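Local atomic coordinates of putative glycosyl hydrolase (Parabacteroides distasonis, PDB entry 4QHZ), a protein that is a putative glycosyl hydrolase of the 3-keto-disaccharide hydrolase family that binds magnesium and probably acts on sugars, though its substrate is not established. Residues 164-176 / 185-197. Numbering follows the deposited sequence.
Sequences EWNVYDIIYTAPT and THPTVTVIQNGVV. With EDO (1,2-ethanediol), chain H.
Gln193 runs fully extended, with CG anti to the backbone N (chi1 -179°, chi2 -179°), while Asn166 and Asn194 each set CG beside their own backbone N; these torsions let the amides of Gln193 and Asn194 converge on Asn166 OD1. It accepts Asn194 ND2 at 3.0 Å and Gln193 NE2 at 3.1 Å, from opposite faces of its amide plane, and also the backbone N of Arg160. Asn194 OD1 stands in for a backbone acceptor for Val167 N (2.8 Å), while Asn194 N bonds to Val167 O. Amides suit this buried place because they donate and accept without charge. Asn194 also tolerates the positive phi required in the type I' turn from Gln193 to Val196, where Gly195 follows.

Opposite Gln193, in a non-hydrogen-bonded pair, the edge of the Tyr168 ring meets its CG, 3.7 Å from CE1, while the tyrosine hydroxyl binds the carbonyl of Gln130, a magnesium-site residue. On that face Ile170 CG2 lies 3.9 Å from Val189 CG2, branched residues fitting an extended backbone. Pro187, lacking an N-H, offers Tyr172 apolar ring atoms, CB 3.8 Å from CE1. On the other face Asp169, its OD1 held by His100, accepts 1,2-ethanediol O1 at OD2 (2.6 Å), and apolar Ile171 packs on Val197 of the second subunit. Thr176 OG1 and Thr185 OG1 pair their hydroxyls at 2.6 Å. Backbone bonds such as Ile171 N to Thr190 O complete an antiparallel beta hairpin within a concanavalin-like fold.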
loop_
_atom_site.group_PDB
_atom_site.type_symbol
_atom_site.label_atom_id
_atom_site.label_comp_id
_atom_site.label_asym_id
_atom_site.label_seq_id
_atom_site.Cartn_x
_atom_site.Cartn_y
_atom_site.Cartn_z
ATOM N N GLU C 164 -9.312 -23.084 -27.818
ATOM C CA GLU C 164 -9.711 -21.692 -27.642
ATOM C C GLU C 164 -8.564 -20.888 -27.044
ATOM O O GLU C 164 -7.580 -21.454 -26.576
ATOM C CB GLU C 164 -10.966 -21.598 -26.768
ATOM C CG GLU C 164 -12.192 -22.223 -27.422
ATOM C CD GLU C 164 -13.461 -22.115 -26.589
ATOM O OE1 GLU C 164 -13.452 -21.453 -25.532
ATOM O OE2 GLU C 164 -14.481 -22.703 -27.005
ATOM N N TRP C 165 -8.681 -19.568 -27.094
ATOM C CA TRP C 165 -7.584 -18.686 -26.713
ATOM C C TRP C 165 -7.817 -18.088 -25.334
ATOM O O TRP C 165 -8.860 -17.479 -25.085
ATOM C CB TRP C 165 -7.403 -17.579 -27.757
ATOM C CG TRP C 165 -6.795 -18.111 -28.991
ATOM C CD1 TRP C 165 -7.451 -18.596 -30.087
ATOM C CD2 TRP C 165 -5.404 -18.296 -29.241
ATOM N NE1 TRP C 165 -6.550 -19.046 -31.022
ATOM C CE2 TRP C 165 -5.283 -18.877 -30.526
ATOM C CE3 TRP C 165 -4.242 -18.020 -28.512
ATOM C CZ2 TRP C 165 -4.048 -19.181 -31.093
ATOM C CZ3 TRP C 165 -3.012 -18.317 -29.083
ATOM C CH2 TRP C 165 -2.927 -18.896 -30.360
ATOM N N ASN C 166 -6.839 -18.283 -24.449
ATOM C CA ASN C 166 -6.873 -17.701 -23.110
ATOM C C ASN C 166 -6.155 -16.367 -23.114
ATOM O O ASN C 166 -4.999 -16.287 -23.525
ATOM C CB ASN C 166 -6.247 -18.646 -22.096
ATOM C CG ASN C 166 -7.101 -19.866 -21.852
ATOM O OD1 ASN C 166 -8.083 -19.807 -21.113
ATOM N ND2 ASN C 166 -6.759 -20.970 -22.501
ATOM N N VAL C 167 -6.854 -15.330 -22.681
ATOM C CA VAL C 167 -6.383 -13.960 -22.813
ATOM C C VAL C 167 -5.863 -13.456 -21.480
ATOM O O VAL C 167 -6.598 -13.445 -20.499
ATOM C CB VAL C 167 -7.519 -13.040 -23.294
ATOM C CG1 VAL C 167 -7.039 -11.603 -23.408
ATOM C CG2 VAL C 167 -8.067 -13.528 -24.624
ATOM N N TYR C 168 -4.595 -13.052 -21.447
ATOM C CA TYR C 168 -4.022 -12.412 -20.269
ATOM C C TYR C 168 -3.866 -10.914 -20.502
ATOM O O TYR C 168 -3.354 -10.487 -21.542
ATOM C CB TYR C 168 -2.644 -12.983 -19.918
ATOM C CG TYR C 168 -2.581 -14.259 -19.088
ATOM C CD1 TYR C 168 -3.716 -14.875 -18.566
ATOM C CD2 TYR C 168 -1.344 -14.823 -18.790
ATOM C CE1 TYR C 168 -3.612 -16.032 -17.795
ATOM C CE2 TYR C 168 -1.230 -15.963 -18.023
ATOM C CZ TYR C 168 -2.364 -16.562 -17.518
ATOM O OH TYR C 168 -2.224 -17.711 -16.761
ATOM N N ASP C 169 -4.313 -10.130 -19.525
ATOM C CA ASP C 169 -3.937 -8.723 -19.410
ATOM C C ASP C 169 -3.250 -8.559 -18.064
ATOM O O ASP C 169 -3.778 -8.982 -17.036
ATOM C CB ASP C 169 -5.154 -7.814 -19.549
ATOM C CG ASP C 169 -5.619 -7.699 -20.989
ATOM O OD1 ASP C 169 -4.859 -7.140 -21.806
ATOM O OD2 ASP C 169 -6.721 -8.194 -21.320
ATOM N N ILE C 170 -2.057 -7.970 -18.088
ATOM C CA ILE C 170 -1.167 -7.939 -16.933
ATOM C C ILE C 170 -0.692 -6.509 -16.689
ATOM O O ILE C 170 -0.241 -5.844 -17.618
ATOM C CB ILE C 170 0.048 -8.852 -17.156
ATOM C CG1 ILE C 170 -0.400 -10.316 -17.224
ATOM C CG2 ILE C 170 1.084 -8.650 -16.059
ATOM C CD1 ILE C 170 0.664 -11.283 -17.716
ATOM N N ILE C 171 -0.828 -6.042 -15.452
ATOM C CA ILE C 171 -0.343 -4.729 -15.059
ATOM C C ILE C 171 0.688 -4.944 -13.967
ATOM O O ILE C 171 0.378 -5.552 -12.943
ATOM C CB ILE C 171 -1.472 -3.817 -14.548
ATOM C CG1 ILE C 171 -2.616 -3.757 -15.569
ATOM C CG2 ILE C 171 -0.930 -2.418 -14.254
ATOM C CD1 ILE C 171 -3.852 -3.028 -15.072
ATOM N N TYR C 172 1.901 -4.441 -14.191
ATOM C CA TYR C 172 3.046 -4.746 -13.348
ATOM C C TYR C 172 3.774 -3.487 -12.894
ATOM O O TYR C 172 4.069 -2.597 -13.698
ATOM C CB TYR C 172 4.019 -5.640 -14.112
ATOM C CG TYR C 172 5.275 -5.995 -13.352
ATOM C CD1 TYR C 172 5.268 -6.993 -12.383
ATOM C CD2 TYR C 172 6.474 -5.336 -13.610
ATOM C CE1 TYR C 172 6.424 -7.331 -11.699
ATOM C CE2 TYR C 172 7.631 -5.655 -12.927
ATOM C CZ TYR C 172 7.605 -6.653 -11.977
ATOM O OH TYR C 172 8.752 -6.976 -11.299
ATOM N N THR C 173 4.059 -3.438 -11.597
ATOM C CA THR C 173 4.875 -2.407 -10.997
ATOM C C THR C 173 6.154 -3.065 -10.498
ATOM O O THR C 173 6.106 -4.007 -9.710
ATOM C CB THR C 173 4.132 -1.728 -9.834
ATOM O OG1 THR C 173 2.865 -1.240 -10.300
ATOM C CG2 THR C 173 4.937 -0.576 -9.269
ATOM N N ALA C 174 7.294 -2.568 -10.975
ATOM C CA ALA C 174 8.597 -3.131 -10.634
ATOM C C ALA C 174 8.983 -2.776 -9.203
ATOM O O ALA C 174 8.503 -1.782 -8.663
ATOM C CB ALA C 174 9.659 -2.628 -11.599
ATOM N N PRO C 175 9.840 -3.601 -8.579
ATOM C CA PRO C 175 10.287 -3.310 -7.233
ATOM C C PRO C 175 11.383 -2.259 -7.246
ATOM O O PRO C 175 11.925 -1.962 -8.306
ATOM C CB PRO C 175 10.875 -4.637 -6.772
ATOM C CG PRO C 175 11.415 -5.241 -8.021
ATOM C CD PRO C 175 10.459 -4.836 -9.108
ATOM N N THR C 176 11.669 -1.689 -6.077
ATOM C CA THR C 176 12.899 -0.948 -5.847
ATOM C C THR C 176 13.706 -1.690 -4.787
ATOM O O THR C 176 13.141 -2.381 -3.945
ATOM C CB THR C 176 12.634 0.497 -5.396
ATOM O OG1 THR C 176 11.828 0.500 -4.210
ATOM C CG2 THR C 176 11.925 1.285 -6.499
ATOM N N THR C 185 10.739 -1.618 -2.059
ATOM C CA THR C 185 9.338 -1.851 -2.366
ATOM C C THR C 185 9.244 -3.131 -3.173
ATOM O O THR C 185 10.067 -3.378 -4.055
ATOM C CB THR C 185 8.706 -0.695 -3.164
ATOM O OG1 THR C 185 9.465 -0.457 -4.355
ATOM C CG2 THR C 185 8.666 0.574 -2.326
ATOM N N HIS C 186 8.255 -3.955 -2.854
ATOM C CA HIS C 186 8.055 -5.208 -3.563
ATOM C C HIS C 186 7.367 -4.950 -4.889
ATOM O O HIS C 186 6.714 -3.922 -5.057
ATOM C CB HIS C 186 7.217 -6.162 -2.726
ATOM C CG HIS C 186 7.935 -6.685 -1.527
ATOM N ND1 HIS C 186 8.412 -7.974 -1.457
ATOM C CD2 HIS C 186 8.287 -6.088 -0.366
ATOM C CE1 HIS C 186 9.019 -8.153 -0.298
ATOM N NE2 HIS C 186 8.952 -7.025 0.384
ATOM N N PRO C 187 7.514 -5.880 -5.842
ATOM C CA PRO C 187 6.753 -5.730 -7.069
ATOM C C PRO C 187 5.291 -6.022 -6.807
ATOM O O PRO C 187 4.966 -6.778 -5.888
ATOM C CB PRO C 187 7.340 -6.798 -8.002
ATOM C CG PRO C 187 8.460 -7.442 -7.255
ATOM C CD PRO C 187 8.240 -7.154 -5.803
ATOM N N THR C 188 4.413 -5.417 -7.595
ATOM C CA THR C 188 2.994 -5.746 -7.538
ATOM C C THR C 188 2.502 -6.085 -8.937
ATOM O O THR C 188 3.055 -5.604 -9.932
ATOM C CB THR C 188 2.155 -4.605 -6.933
ATOM O OG1 THR C 188 2.284 -3.430 -7.735
ATOM C CG2 THR C 188 2.611 -4.302 -5.507
ATOM N N VAL C 189 1.460 -6.910 -9.008
ATOM C CA VAL C 189 0.933 -7.351 -10.290
ATOM C C VAL C 189 -0.578 -7.596 -10.226
ATOM O O VAL C 189 -1.094 -8.135 -9.247
ATOM C CB VAL C 189 1.681 -8.617 -10.777
ATOM C CG1 VAL C 189 1.442 -9.793 -9.837
ATOM C CG2 VAL C 189 1.279 -8.965 -12.204
ATOM N N THR C 190 -1.272 -7.157 -11.270
ATOM C CA THR C 190 -2.657 -7.516 -11.493
ATOM C C THR C 190 -2.704 -8.389 -12.738
ATOM O O THR C 190 -2.063 -8.076 -13.740
ATOM C CB THR C 190 -3.551 -6.258 -11.631
ATOM O OG1 THR C 190 -3.690 -5.638 -10.344
ATOM C CG2 THR C 190 -4.939 -6.596 -12.156
ATOM N N VAL C 191 -3.439 -9.498 -12.657
ATOM C CA VAL C 191 -3.572 -10.436 -13.764
ATOM C C VAL C 191 -5.046 -10.693 -14.036
ATOM O O VAL C 191 -5.798 -11.034 -13.123
ATOM C CB VAL C 191 -2.867 -11.779 -13.465
ATOM C CG1 VAL C 191 -3.058 -12.759 -14.615
ATOM C CG2 VAL C 191 -1.383 -11.567 -13.204
ATOM N N ILE C 192 -5.446 -10.525 -15.291
ATOM C CA ILE C 192 -6.818 -10.738 -15.719
ATOM C C ILE C 192 -6.819 -11.792 -16.815
ATOM O O ILE C 192 -6.117 -11.636 -17.807
ATOM C CB ILE C 192 -7.451 -9.433 -16.251
ATOM C CG1 ILE C 192 -7.249 -8.279 -15.259
ATOM C CG2 ILE C 192 -8.945 -9.619 -16.526
ATOM C CD1 ILE C 192 -7.670 -6.924 -15.793
ATOM N N GLN C 193 -7.577 -12.872 -16.621
ATOM C CA GLN C 193 -7.657 -13.945 -17.605
ATOM C C GLN C 193 -9.067 -14.068 -18.164
ATOM O O GLN C 193 -10.026 -14.306 -17.418
ATOM C CB GLN C 193 -7.232 -15.298 -17.021
ATOM C CG GLN C 193 -7.297 -16.415 -18.057
ATOM C CD GLN C 193 -6.907 -17.777 -17.520
ATOM O OE1 GLN C 193 -6.402 -17.908 -16.406
ATOM N NE2 GLN C 193 -7.147 -18.810 -18.322
ATOM N N ASN C 194 -9.181 -13.918 -19.476
ATOM C CA ASN C 194 -10.477 -13.946 -20.148
ATOM C C ASN C 194 -11.485 -13.028 -19.459
ATOM O O ASN C 194 -12.650 -13.390 -19.260
ATOM C CB ASN C 194 -10.999 -15.381 -20.230
ATOM C CG ASN C 194 -10.041 -16.298 -20.965
ATOM O OD1 ASN C 194 -9.501 -15.930 -22.011
ATOM N ND2 ASN C 194 -9.810 -17.488 -20.419
ATOM N N GLY C 195 -11.009 -11.839 -19.099
ATOM C CA GLY C 195 -11.833 -10.832 -18.448
ATOM C C GLY C 195 -12.050 -11.015 -16.953
ATOM O O GLY C 195 -12.656 -10.150 -16.320
ATOM N N VAL C 196 -11.544 -12.114 -16.385
ATOM C CA VAL C 196 -11.703 -12.412 -14.967
ATOM C C VAL C 196 -10.424 -12.092 -14.192
ATOM O O VAL C 196 -9.348 -12.570 -14.547
ATOM C CB VAL C 196 -12.068 -13.891 -14.753
ATOM C CG1 VAL C 196 -12.288 -14.191 -13.276
ATOM C CG2 VAL C 196 -13.316 -14.255 -15.549
ATOM N N VAL C 197 -10.543 -11.299 -13.126
ATOM C CA VAL C 197 -9.386 -10.948 -12.299
ATOM C C VAL C 197 -8.910 -12.170 -11.512
ATOM O O VAL C 197 -9.668 -12.747 -10.730
ATOM C CB VAL C 197 -9.672 -9.823 -11.295
ATOM C CG1 VAL C 197 -8.421 -9.505 -10.484
ATOM C CG2 VAL C 197 -10.129 -8.565 -11.999
HETATM C C1 EDO H . -9.667 -6.925 -19.853
HETATM O O1 EDO H . -8.860 -8.107 -19.840
HETATM C C2 EDO H . -8.928 -5.840 -20.621
HETATM O O2 EDO H . -9.589 -4.584 -20.430
HETATM O O HOH W 1 -8.307 -10.873 -19.837
HETATM O O HOH W 2 0.653 -3.540 -10.452
HETATM O O HOH W 3 8.054 0.090 -6.505
#